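Local coordinates for protein MIP07328p (Drosophila melanogaster, PDB 6FKK) that acts as a chemorepellent axon guidance cue that binds semaphorin receptors, here as its extracellular sema and PSI domains, at residues A[44-49]-A[58-63]; A[25-30]-A[83-88]; A[36-41]-A[49-54]. All coordinates share one frame; numbering follows the deposited sequence.

How the contacts relate
Contacts 1 and 3 are two neighbouring strand pairings of one antiparallel four-stranded sheet. They meet on strand 45-50, share Val49, and both touch the sugar carried by Asn48. All three contacts are partly buried, their centres about 18 Å (contact 2), 19 Å (contact 3) and 24 Å (contact 1) from the chain centre. In contact 3 the face of Val38, Val49 and Leu51 is largely aliphatic. Contact 1 includes the sheet's edge strand 56-61, where Arg59, Glu61 and His63 are exposed. Contact 2 is of another kind: it ties the other end of this sheet to the next one through an arginine and a tyrosine that meet backbone carbonyls. Asp44 joins contacts 1 and 2 through His83 and Asn84.

Contact 1 (A[44-49]-A[58-63]); sequences DVIYNV and ARLEWH. With NAG (2-acetamido-2-deoxy-beta-D-glucopyranose), chain C.
Arg59 runs alongside the ring of Tyr47, both side chains pointing the same way from an antiparallel strand pair. Ring and guanidinium planes stand steeply, 79° apart, with Tyr47 CE2 over one guanidinium face and 3.8 Å from Arg59 NE. The arginine reaches this position past Val45, whose CG1 lies 3.6 Å from Arg59 CG, then bends at its third torsion (-50°) to put NH1 in a salt bridge with Glu56. Glu61 lines up beside Val45, its CG 3.7 Å from Val45 CG2. On the reverse face Ile46 CG2 packs on Leu60 CB, and Asn48 CB touches Ala58 CB at 3.6 Å. Asn48 ND2 is bonded covalently to C1 of an N-acetylglucosamine. At the far end Asp44 lays CB over the face of the His63 ring, a CH-pi contact with Asp44 CB 3.8 Å from the His63 ring centroid, while its carboxylate is bound by His83 and the backbone N of Asn84. Ile46 and Leu60 exchange backbone hydrogen bonds. Strand 56-61 forms the edge of the sheet, strand 37-41 flanks strand 45-50, and Leu99 of strand 97-101 packs against Ile46, Leu60 and Trp62.

Contact 2 (A[25-30]-A[83-88]); sequences TDYFKI and HNYLRV
Tyr27 and Lys29 face Tyr85 and Arg87 across backbones too far apart to pair as strands, with 7.9 Å between the CA atoms of Tyr27 and Tyr85 and 7.0 Å between those of Lys29 and Arg87. Side chains bridge the distance, chiefly Arg87. Its chain folds over at the second torsion (-70°), which brings the guanidinium back toward segment 25-30. There NH2 donates to Tyr27 O at 3.0 Å, a somewhat bent bond (146° at the hydrogen) whose donor is tilted from the carbonyl plane. NH1 turns to its own strand and bonds Leu86 O at 3.1 Å from above the carbonyl plane, with a weak further bond to Gly41 O. Carbonyls on several sides probably limit the rotation of the group, and their partial negative charge probably offsets its own positive charge. Lys29 CB lies over one guanidinium face, 3.4 Å from Arg87 NH1. The lysine chain is kinked at its second and fourth torsions, leaving NZ 5.2 Å from Arg87 NE, near but not in contact with that like charge.

Tyr85 comes in by its edge. Its CE2 lies 3.4 Å from Asp26 O, close to the ring plane, and Thr25 O sits near the same rim. The hydroxyl is hydrogen-bonded to Trp80 O, which probably holds the far end of the ring. The Tyr27 side chain crosses it obliquely, with Tyr85 CE2 at the edge of the Tyr27 ring, 3.9 Å from Tyr27 CD2, in plain aromatic packing without a stack.

Arg87 itself belongs to a classic beta bulge of strand 86-91, where it and Val88 both face Cys100. The arrangement joins the first strands of two successive four-stranded antiparallel sheets, 29-33 and 86-91, as expected where adjacent blades of the sema beta-propeller meet.

Contact 3 (A[36-41]-A[49-54]); sequences EFVLVG and VSLNGL. With NAG (2-acetamido-2-deoxy-beta-D-glucopyranose), chain C.
Val49 O takes a hydrogen bond from Val38 N (3.0 Å) and a longer CA-H...O contact from Phe37 CA (3.5 Å), both on the neighbouring strand. Val49 N returns a bond to Val38 O, making these two valines a hydrogen-bonded antiparallel pair. One step on, Leu51 N bonds Glu36 O at 3.0 Å, with the donor tilted 34° from the carbonyl plane, as the chain leaves the strand.

Phe37 and Ser50 share one face of this ladder. The ring reaches across so that CE1 lies 3.9 Å from Ser50 CB, while the N-acetylglucosamine on Asn48 rests over one ring face. Sugar C5 sits above the ring centre, 3.5 Å from the plane, and C6 of the same sugar comes to 3.3 Å from Phe37 CZ. Leu39 extends the apolar bed, its CD1 3.5 Å from the acetyl carbon C8 of the sugar. With the Phe37 ring cut back to an alanine here, the sugar is likely to lose its flat support and to swing more easily about its link to Asn48, and Ser50 CB its apolar neighbour.

The other face is aliphatic. Val38 places CG1 between its backbone N and carbonyl carbon (chi1 61°), directing that methyl toward Leu51, whose CD2 it meets at 3.7 Å with the side chains crossing near a right angle. At the strand's end, Ser50 OG donates to Asn52 OD1, which also receives a weak bond from Gly53 N, tying up the turn.

Strands 37-41 and 45-50 form a beta hairpin in the middle of a four-stranded antiparallel sheet, the make-up of a blade of the sema propeller, here with an N-linked sugar laid on an aromatic ring, on the face that carries Phe37, Leu39 and Asn48.

Contact 1 (A[44-49]-A[58-63])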
loop_
_atom_site.group_PDB
_atom_site.type_symbol
_atom_site.label_atom_id
_atom_site.label_comp_id
_atom_site.label_asym_id
_atom_site.label_seq_id
_atom_site.Cartn_x
_atom_site.Cartn_y
_atom_site.Cartn_z
ATOM N N ASP A 44 15.846 -17.261 1.286
ATOM C CA ASP A 44 16.211 -18.367 2.166
ATOM C C ASP A 44 16.212 -17.987 3.644
ATOM O O ASP A 44 16.399 -18.854 4.504
ATOM C CB ASP A 44 17.581 -18.936 1.776
ATOM C CG ASP A 44 17.576 -19.594 0.408
ATOM O OD1 ASP A 44 16.506 -20.074 -0.022
ATOM O OD2 ASP A 44 18.646 -19.636 -0.235
ATOM N N VAL A 45 16.009 -16.707 3.961
ATOM C CA VAL A 45 16.093 -16.225 5.336
ATOM C C VAL A 45 14.963 -15.236 5.592
ATOM O O VAL A 45 14.497 -14.543 4.683
ATOM C CB VAL A 45 17.463 -15.561 5.636
ATOM C CG1 VAL A 45 17.602 -15.256 7.116
ATOM C CG2 VAL A 45 18.621 -16.437 5.172
ATOM N N ILE A 46 14.513 -15.188 6.845
ATOM C CA ILE A 46 13.679 -14.107 7.357
ATOM C C ILE A 46 14.383 -13.525 8.578
ATOM O O ILE A 46 14.880 -14.272 9.429
ATOM C CB ILE A 46 12.255 -14.584 7.699
ATOM C CG1 ILE A 46 11.427 -13.437 8.281
ATOM C CG2 ILE A 46 12.291 -15.765 8.654
ATOM C CD1 ILE A 46 10.006 -13.825 8.629
ATOM N N TYR A 47 14.445 -12.197 8.650
ATOM C CA TYR A 47 15.243 -11.496 9.647
ATOM C C TYR A 47 14.353 -10.743 10.628
ATOM O O TYR A 47 13.381 -10.094 10.229
ATOM C CB TYR A 47 16.209 -10.506 8.985
ATOM C CG TYR A 47 17.149 -11.116 7.967
ATOM C CD1 TYR A 47 16.786 -11.218 6.630
ATOM C CD2 TYR A 47 18.406 -11.575 8.341
ATOM C CE1 TYR A 47 17.644 -11.768 5.696
ATOM C CE2 TYR A 47 19.271 -12.126 7.412
ATOM C CZ TYR A 47 18.884 -12.220 6.091
ATOM O OH TYR A 47 19.739 -12.768 5.163
ATOM N N ASN A 48 14.700 -10.832 11.914
ATOM C CA ASN A 48 14.109 -10.006 12.964
ATOM C C ASN A 48 15.113 -8.895 13.263
ATOM O O ASN A 48 16.194 -9.155 13.804
ATOM C CB ASN A 48 13.793 -10.841 14.208
ATOM C CG ASN A 48 12.923 -10.098 15.223
ATOM O OD1 ASN A 48 12.533 -8.954 14.999
ATOM N ND2 ASN A 48 12.612 -10.754 16.344
ATOM N N VAL A 49 14.769 -7.662 12.895
ATOM C CA VAL A 49 15.707 -6.545 12.907
ATOM C C VAL A 49 15.192 -5.472 13.854
ATOM O O VAL A 49 14.045 -5.026 13.729
ATOM C CB VAL A 49 15.911 -5.966 11.495
ATOM C CG1 VAL A 49 16.906 -4.819 11.530
ATOM C CG2 VAL A 49 16.364 -7.056 10.536
ATOM N N ALA A 58 17.138 -11.687 15.597
ATOM C CA ALA A 58 16.831 -13.099 15.415
ATOM C C ALA A 58 16.792 -13.436 13.932
ATOM O O ALA A 58 16.308 -12.644 13.118
ATOM C CB ALA A 58 15.491 -13.471 16.067
ATOM N N ARG A 59 17.295 -14.620 13.588
ATOM C CA ARG A 59 17.373 -15.076 12.207
ATOM C C ARG A 59 16.761 -16.463 12.095
ATOM O O ARG A 59 17.043 -17.337 12.919
ATOM C CB ARG A 59 18.823 -15.108 11.715
ATOM C CG ARG A 59 18.995 -15.744 10.348
ATOM C CD ARG A 59 20.435 -15.673 9.872
ATOM N NE ARG A 59 20.983 -14.326 9.990
ATOM C CZ ARG A 59 22.090 -13.916 9.382
ATOM N NH1 ARG A 59 22.520 -12.671 9.547
ATOM N NH2 ARG A 59 22.765 -14.747 8.601
ATOM N N LEU A 60 15.932 -16.661 11.074
ATOM C CA LEU A 60 15.354 -17.963 10.767
ATOM C C LEU A 60 15.667 -18.283 9.312
ATOM O O LEU A 60 15.241 -17.554 8.410
ATOM C CB LEU A 60 13.842 -17.969 11.021
ATOM C CG LEU A 60 13.120 -19.299 11.262
ATOM C CD1 LEU A 60 11.759 -19.035 11.884
ATOM C CD2 LEU A 60 12.963 -20.100 9.978
ATOM N N GLU A 61 16.412 -19.363 9.087
ATOM C CA GLU A 61 16.848 -19.752 7.754
ATOM C C GLU A 61 16.030 -20.934 7.251
ATOM O O GLU A 61 15.684 -21.839 8.017
ATOM C CB GLU A 61 18.341 -20.098 7.743
ATOM C CG GLU A 61 19.251 -18.889 7.917
ATOM C CD GLU A 61 20.724 -19.242 7.838
ATOM O OE1 GLU A 61 21.090 -20.373 8.222
ATOM O OE2 GLU A 61 21.518 -18.389 7.386
ATOM N N TRP A 62 15.730 -20.918 5.953
ATOM C CA TRP A 62 14.869 -21.924 5.339
ATOM C C TRP A 62 15.283 -22.049 3.880
ATOM O O TRP A 62 15.071 -21.121 3.095
ATOM C CB TRP A 62 13.400 -21.529 5.474
ATOM C CG TRP A 62 12.417 -22.554 4.997
ATOM C CD1 TRP A 62 12.696 -23.759 4.421
ATOM C CD2 TRP A 62 10.990 -22.458 5.056
ATOM N NE1 TRP A 62 11.529 -24.418 4.117
ATOM C CE2 TRP A 62 10.468 -23.640 4.498
ATOM C CE3 TRP A 62 10.102 -21.486 5.527
ATOM C CZ2 TRP A 62 9.099 -23.876 4.396
ATOM C CZ3 TRP A 62 8.744 -21.723 5.427
ATOM C CH2 TRP A 62 8.256 -22.908 4.866
ATOM N N HIS A 63 15.868 -23.187 3.519
ATOM C CA HIS A 63 16.443 -23.384 2.198
ATOM C C HIS A 63 15.667 -24.438 1.420
ATOM O O HIS A 63 15.038 -25.327 2.000
ATOM C CB HIS A 63 17.914 -23.798 2.294
ATOM C CG HIS A 63 18.803 -22.727 2.841
ATOM N ND1 HIS A 63 19.509 -21.863 2.032
ATOM C CD2 HIS A 63 19.094 -22.374 4.115
ATOM C CE1 HIS A 63 20.201 -21.027 2.785
ATOM N NE2 HIS A 63 19.966 -21.315 4.052
HETATM C C1 NAG C . 11.787 -10.144 17.359
HETATM C C2 NAG C . 10.738 -11.085 17.936
HETATM C C3 NAG C . 9.884 -10.349 18.960
HETATM C C4 NAG C . 10.780 -9.825 20.078
HETATM C C5 NAG C . 11.987 -9.034 19.563
HETATM C C6 NAG C . 13.045 -8.869 20.634
HETATM C C7 NAG C . 8.961 -11.495 16.148
HETATM C C8 NAG C . 8.590 -10.036 16.129
HETATM N N2 NAG C . 9.950 -11.879 16.985
HETATM O O3 NAG C . 8.930 -11.267 19.492
HETATM O O4 NAG C . 10.020 -8.979 20.932
HETATM O O5 NAG C . 12.645 -9.667 18.443
HETATM O O6 NAG C . 13.110 -10.009 21.484
HETATM O O7 NAG C . 8.373 -12.314 15.435
#

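Contact 2 (A[25-30]-A[83-88])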
loop_
_atom_site.group_PDB
_atom_site.type_symbol
_atom_site.label_atom_id
_atom_site.label_comp_id
_atom_site.label_asym_id
_atom_site.label_seq_id
_atom_site.Cartn_x
_atom_site.Cartn_y
_atom_site.Cartn_z
ATOM N N THR A 25 20.757 -9.926 -4.680
ATOM C CA THR A 25 19.931 -11.081 -5.001
ATOM C C THR A 25 18.906 -11.402 -3.921
ATOM O O THR A 25 18.116 -12.331 -4.101
ATOM C CB THR A 25 20.825 -12.303 -5.232
ATOM O OG1 THR A 25 21.589 -12.569 -4.049
ATOM C CG2 THR A 25 21.778 -12.056 -6.391
ATOM N N ASP A 26 18.895 -10.659 -2.810
ATOM C CA ASP A 26 18.104 -11.076 -1.658
ATOM C C ASP A 26 16.624 -10.779 -1.857
ATOM O O ASP A 26 15.769 -11.558 -1.415
ATOM C CB ASP A 26 18.627 -10.411 -0.385
ATOM C CG ASP A 26 20.028 -10.885 -0.010
ATOM O OD1 ASP A 26 20.653 -11.610 -0.809
ATOM O OD2 ASP A 26 20.502 -10.531 1.089
ATOM N N TYR A 27 16.306 -9.668 -2.518
ATOM C CA TYR A 27 14.933 -9.228 -2.754
ATOM C C TYR A 27 14.144 -9.175 -1.442
ATOM O O TYR A 27 13.279 -10.003 -1.161
ATOM C CB TYR A 27 14.239 -10.126 -3.780
ATOM C CG TYR A 27 14.745 -9.946 -5.192
ATOM C CD1 TYR A 27 14.500 -8.774 -5.890
ATOM C CD2 TYR A 27 15.454 -10.956 -5.832
ATOM C CE1 TYR A 27 14.954 -8.604 -7.183
ATOM C CE2 TYR A 27 15.910 -10.796 -7.126
ATOM C CZ TYR A 27 15.657 -9.619 -7.796
ATOM O OH TYR A 27 16.110 -9.456 -9.086
ATOM N N PHE A 28 14.487 -8.172 -0.635
ATOM C CA PHE A 28 13.861 -8.007 0.671
ATOM C C PHE A 28 12.379 -7.667 0.534
ATOM O O PHE A 28 11.942 -7.058 -0.448
ATOM C CB PHE A 28 14.568 -6.911 1.471
ATOM C CG PHE A 28 15.902 -7.325 2.030
ATOM C CD1 PHE A 28 16.149 -8.644 2.368
ATOM C CD2 PHE A 28 16.908 -6.392 2.219
ATOM C CE1 PHE A 28 17.375 -9.026 2.883
ATOM C CE2 PHE A 28 18.137 -6.769 2.732
ATOM C CZ PHE A 28 18.369 -8.089 3.064
ATOM N N LYS A 29 11.607 -8.066 1.543
ATOM C CA LYS A 29 10.186 -7.750 1.628
ATOM C C LYS A 29 9.798 -7.673 3.097
ATOM O O LYS A 29 10.115 -8.583 3.869
ATOM C CB LYS A 29 9.335 -8.800 0.906
ATOM C CG LYS A 29 7.837 -8.691 1.168
ATOM C CD LYS A 29 7.184 -7.593 0.341
ATOM C CE LYS A 29 5.684 -7.526 0.611
ATOM N NZ LYS A 29 5.006 -8.833 0.367
ATOM N N ILE A 30 9.124 -6.593 3.478
ATOM C CA ILE A 30 8.702 -6.409 4.862
ATOM C C ILE A 30 7.455 -7.243 5.114
ATOM O O ILE A 30 6.469 -7.149 4.374
ATOM C CB ILE A 30 8.449 -4.923 5.164
ATOM C CG1 ILE A 30 9.732 -4.109 4.969
ATOM C CG2 ILE A 30 7.924 -4.749 6.580
ATOM C CD1 ILE A 30 10.860 -4.506 5.899
ATOM N N HIS A 83 15.206 -20.297 -5.430
ATOM C CA HIS A 83 15.496 -20.140 -4.014
ATOM C C HIS A 83 14.172 -20.112 -3.261
ATOM O O HIS A 83 13.096 -20.263 -3.848
ATOM C CB HIS A 83 16.319 -18.875 -3.744
ATOM C CG HIS A 83 17.790 -19.053 -3.958
ATOM N ND1 HIS A 83 18.644 -19.457 -2.956
ATOM C CD2 HIS A 83 18.559 -18.880 -5.060
ATOM C CE1 HIS A 83 19.875 -19.527 -3.429
ATOM N NE2 HIS A 83 19.851 -19.181 -4.704
ATOM N N ASN A 84 14.250 -19.917 -1.950
ATOM C CA ASN A 84 13.068 -19.885 -1.090
ATOM C C ASN A 84 12.931 -18.473 -0.526
ATOM O O ASN A 84 13.464 -18.156 0.538
ATOM C CB ASN A 84 13.165 -20.925 0.021
ATOM C CG ASN A 84 11.899 -21.008 0.848
ATOM O OD1 ASN A 84 10.812 -20.676 0.375
ATOM N ND2 ASN A 84 12.033 -21.448 2.093
ATOM N N TYR A 85 12.205 -17.625 -1.250
ATOM C CA TYR A 85 11.932 -16.263 -0.808
ATOM C C TYR A 85 10.708 -16.287 0.098
ATOM O O TYR A 85 9.599 -16.586 -0.355
ATOM C CB TYR A 85 11.715 -15.340 -2.004
ATOM C CG TYR A 85 12.920 -15.211 -2.908
ATOM C CD1 TYR A 85 13.133 -16.107 -3.948
ATOM C CD2 TYR A 85 13.846 -14.192 -2.722
ATOM C CE1 TYR A 85 14.235 -15.994 -4.775
ATOM C CE2 TYR A 85 14.949 -14.070 -3.546
ATOM C CZ TYR A 85 15.140 -14.973 -4.568
ATOM O OH TYR A 85 16.241 -14.852 -5.386
ATOM N N LEU A 86 10.906 -15.977 1.376
ATOM C CA LEU A 86 9.794 -15.954 2.316
ATOM C C LEU A 86 8.945 -14.711 2.082
ATOM O O LEU A 86 9.472 -13.597 1.981
ATOM C CB LEU A 86 10.306 -15.993 3.757
ATOM C CG LEU A 86 10.745 -17.365 4.279
ATOM C CD1 LEU A 86 12.131 -17.744 3.777
ATOM C CD2 LEU A 86 10.692 -17.402 5.797
ATOM N N ARG A 87 7.630 -14.903 1.992
ATOM C CA ARG A 87 6.736 -13.827 1.587
ATOM C C ARG A 87 5.460 -13.716 2.410
ATOM O O ARG A 87 4.690 -12.778 2.182
ATOM C CB ARG A 87 6.354 -13.989 0.105
ATOM C CG ARG A 87 7.465 -13.640 -0.870
ATOM C CD ARG A 87 7.730 -12.145 -0.874
ATOM N NE ARG A 87 8.758 -11.765 -1.838
ATOM C CZ ARG A 87 10.040 -11.596 -1.534
ATOM N NH1 ARG A 87 10.458 -11.775 -0.289
ATOM N NH2 ARG A 87 10.904 -11.246 -2.477
ATOM N N VAL A 88 5.198 -14.632 3.341
ATOM C CA VAL A 88 3.953 -14.628 4.107
ATOM C C VAL A 88 4.275 -14.901 5.569
ATOM O O VAL A 88 4.877 -15.931 5.893
ATOM C CB VAL A 88 2.942 -15.667 3.587
ATOM C CG1 VAL A 88 1.703 -15.686 4.467
ATOM C CG2 VAL A 88 2.565 -15.380 2.142
#

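Contact 3 (A[36-41]-A[49-54])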
loop_
_atom_site.group_PDB
_atom_site.type_symbol
_atom_site.label_atom_id
_atom_site.label_comp_id
_atom_site.label_asym_id
_atom_site.label_seq_id
_atom_site.Cartn_x
_atom_site.Cartn_y
_atom_site.Cartn_z
ATOM N N GLU A 36 9.358 -0.871 17.125
ATOM C CA GLU A 36 10.630 -1.326 17.671
ATOM C C GLU A 36 11.288 -2.447 16.883
ATOM O O GLU A 36 12.519 -2.485 16.815
ATOM C CB GLU A 36 10.446 -1.780 19.127
ATOM C CG GLU A 36 9.978 -0.671 20.056
ATOM C CD GLU A 36 9.677 -1.168 21.455
ATOM O OE1 GLU A 36 9.709 -2.397 21.672
ATOM O OE2 GLU A 36 9.409 -0.327 22.340
ATOM N N PHE A 37 10.519 -3.355 16.287
ATOM C CA PHE A 37 11.077 -4.482 15.555
ATOM C C PHE A 37 10.345 -4.659 14.233
ATOM O O PHE A 37 9.157 -4.346 14.115
ATOM C CB PHE A 37 11.006 -5.774 16.381
ATOM C CG PHE A 37 11.847 -5.734 17.623
ATOM C CD1 PHE A 37 13.174 -6.128 17.588
ATOM C CD2 PHE A 37 11.318 -5.282 18.821
ATOM C CE1 PHE A 37 13.954 -6.083 18.727
ATOM C CE2 PHE A 37 12.093 -5.234 19.963
ATOM C CZ PHE A 37 13.414 -5.631 19.915
ATOM N N VAL A 38 11.071 -5.165 13.239
ATOM C CA VAL A 38 10.546 -5.347 11.891
ATOM C C VAL A 38 11.036 -6.685 11.351
ATOM O O VAL A 38 12.175 -7.091 11.602
ATOM C CB VAL A 38 10.959 -4.182 10.965
ATOM C CG1 VAL A 38 12.476 -4.096 10.850
ATOM C CG2 VAL A 38 10.316 -4.325 9.593
ATOM N N LEU A 39 10.162 -7.376 10.622
ATOM C CA LEU A 39 10.484 -8.652 9.996
ATOM C C LEU A 39 10.722 -8.440 8.507
ATOM O O LEU A 39 9.948 -7.742 7.844
ATOM C CB LEU A 39 9.362 -9.671 10.209
ATOM C CG LEU A 39 9.384 -10.517 11.487
ATOM C CD1 LEU A 39 9.265 -9.654 12.733
ATOM C CD2 LEU A 39 8.284 -11.569 11.448
ATOM N N VAL A 40 11.787 -9.044 7.986
ATOM C CA VAL A 40 12.188 -8.880 6.594
ATOM C C VAL A 40 12.266 -10.263 5.962
ATOM O O VAL A 40 13.168 -11.049 6.281
ATOM C CB VAL A 40 13.526 -8.141 6.465
ATOM C CG1 VAL A 40 13.872 -7.920 5.001
ATOM C CG2 VAL A 40 13.476 -6.818 7.212
ATOM N N GLY A 41 11.330 -10.561 5.065
ATOM C CA GLY A 41 11.378 -11.796 4.307
ATOM C C GLY A 41 12.346 -11.705 3.146
ATOM O O GLY A 41 12.216 -10.823 2.291
ATOM N N VAL A 49 14.769 -7.662 12.895
ATOM C CA VAL A 49 15.707 -6.545 12.907
ATOM C C VAL A 49 15.192 -5.472 13.854
ATOM O O VAL A 49 14.045 -5.026 13.729
ATOM C CB VAL A 49 15.911 -5.966 11.495
ATOM C CG1 VAL A 49 16.906 -4.819 11.530
ATOM C CG2 VAL A 49 16.364 -7.056 10.536
ATOM N N SER A 50 16.041 -5.054 14.788
ATOM C CA SER A 50 15.696 -3.952 15.675
ATOM C C SER A 50 15.818 -2.625 14.935
ATOM O O SER A 50 16.697 -2.449 14.088
ATOM C CB SER A 50 16.604 -3.962 16.904
ATOM O OG SER A 50 16.372 -2.824 17.715
ATOM N N LEU A 51 14.928 -1.686 15.256
ATOM C CA LEU A 51 14.837 -0.437 14.510
ATOM C C LEU A 51 15.727 0.673 15.052
ATOM O O LEU A 51 15.905 1.686 14.366
ATOM C CB LEU A 51 13.387 0.059 14.477
ATOM C CG LEU A 51 12.462 -0.661 13.494
ATOM C CD1 LEU A 51 11.105 0.022 13.425
ATOM C CD2 LEU A 51 13.103 -0.724 12.119
ATOM N N ASN A 52 16.291 0.521 16.251
ATOM C CA ASN A 52 17.095 1.603 16.814
ATOM C C ASN A 52 18.426 1.744 16.085
ATOM O O ASN A 52 18.895 2.865 15.853
ATOM C CB ASN A 52 17.311 1.375 18.310
ATOM C CG ASN A 52 18.054 0.089 18.607
ATOM O OD1 ASN A 52 18.125 -0.810 17.769
ATOM N ND2 ASN A 52 18.607 -0.008 19.811
ATOM N N GLY A 53 19.043 0.628 15.705
ATOM C CA GLY A 53 20.313 0.677 15.006
ATOM C C GLY A 53 20.358 -0.199 13.771
ATOM O O GLY A 53 21.435 -0.441 13.216
ATOM N N LEU A 54 19.189 -0.669 13.330
ATOM C CA LEU A 54 19.078 -1.599 12.203
ATOM C C LEU A 54 19.989 -2.807 12.400
ATOM O O LEU A 54 20.628 -3.294 11.464
ATOM C CB LEU A 54 19.370 -0.903 10.872
ATOM C CG LEU A 54 18.288 0.044 10.349
ATOM C CD1 LEU A 54 18.601 0.484 8.928
ATOM C CD2 LEU A 54 16.917 -0.610 10.420
HETATM C C1 NAG C . 11.787 -10.144 17.359
HETATM C C2 NAG C . 10.738 -11.085 17.936
HETATM C C3 NAG C . 9.884 -10.349 18.960
HETATM C C4 NAG C . 10.780 -9.825 20.078
HETATM C C5 NAG C . 11.987 -9.034 19.563
HETATM C C6 NAG C . 13.045 -8.869 20.634
HETATM C C7 NAG C . 8.961 -11.495 16.148
HETATM C C8 NAG C . 8.590 -10.036 16.129
HETATM N N2 NAG C . 9.950 -11.879 16.985
HETATM O O3 NAG C . 8.930 -11.267 19.492
HETATM O O4 NAG C . 10.020 -8.979 20.932
HETATM O O5 NAG C . 12.645 -9.667 18.443
HETATM O O6 NAG C . 13.110 -10.009 21.484
HETATM O O7 NAG C . 8.373 -12.314 15.435
#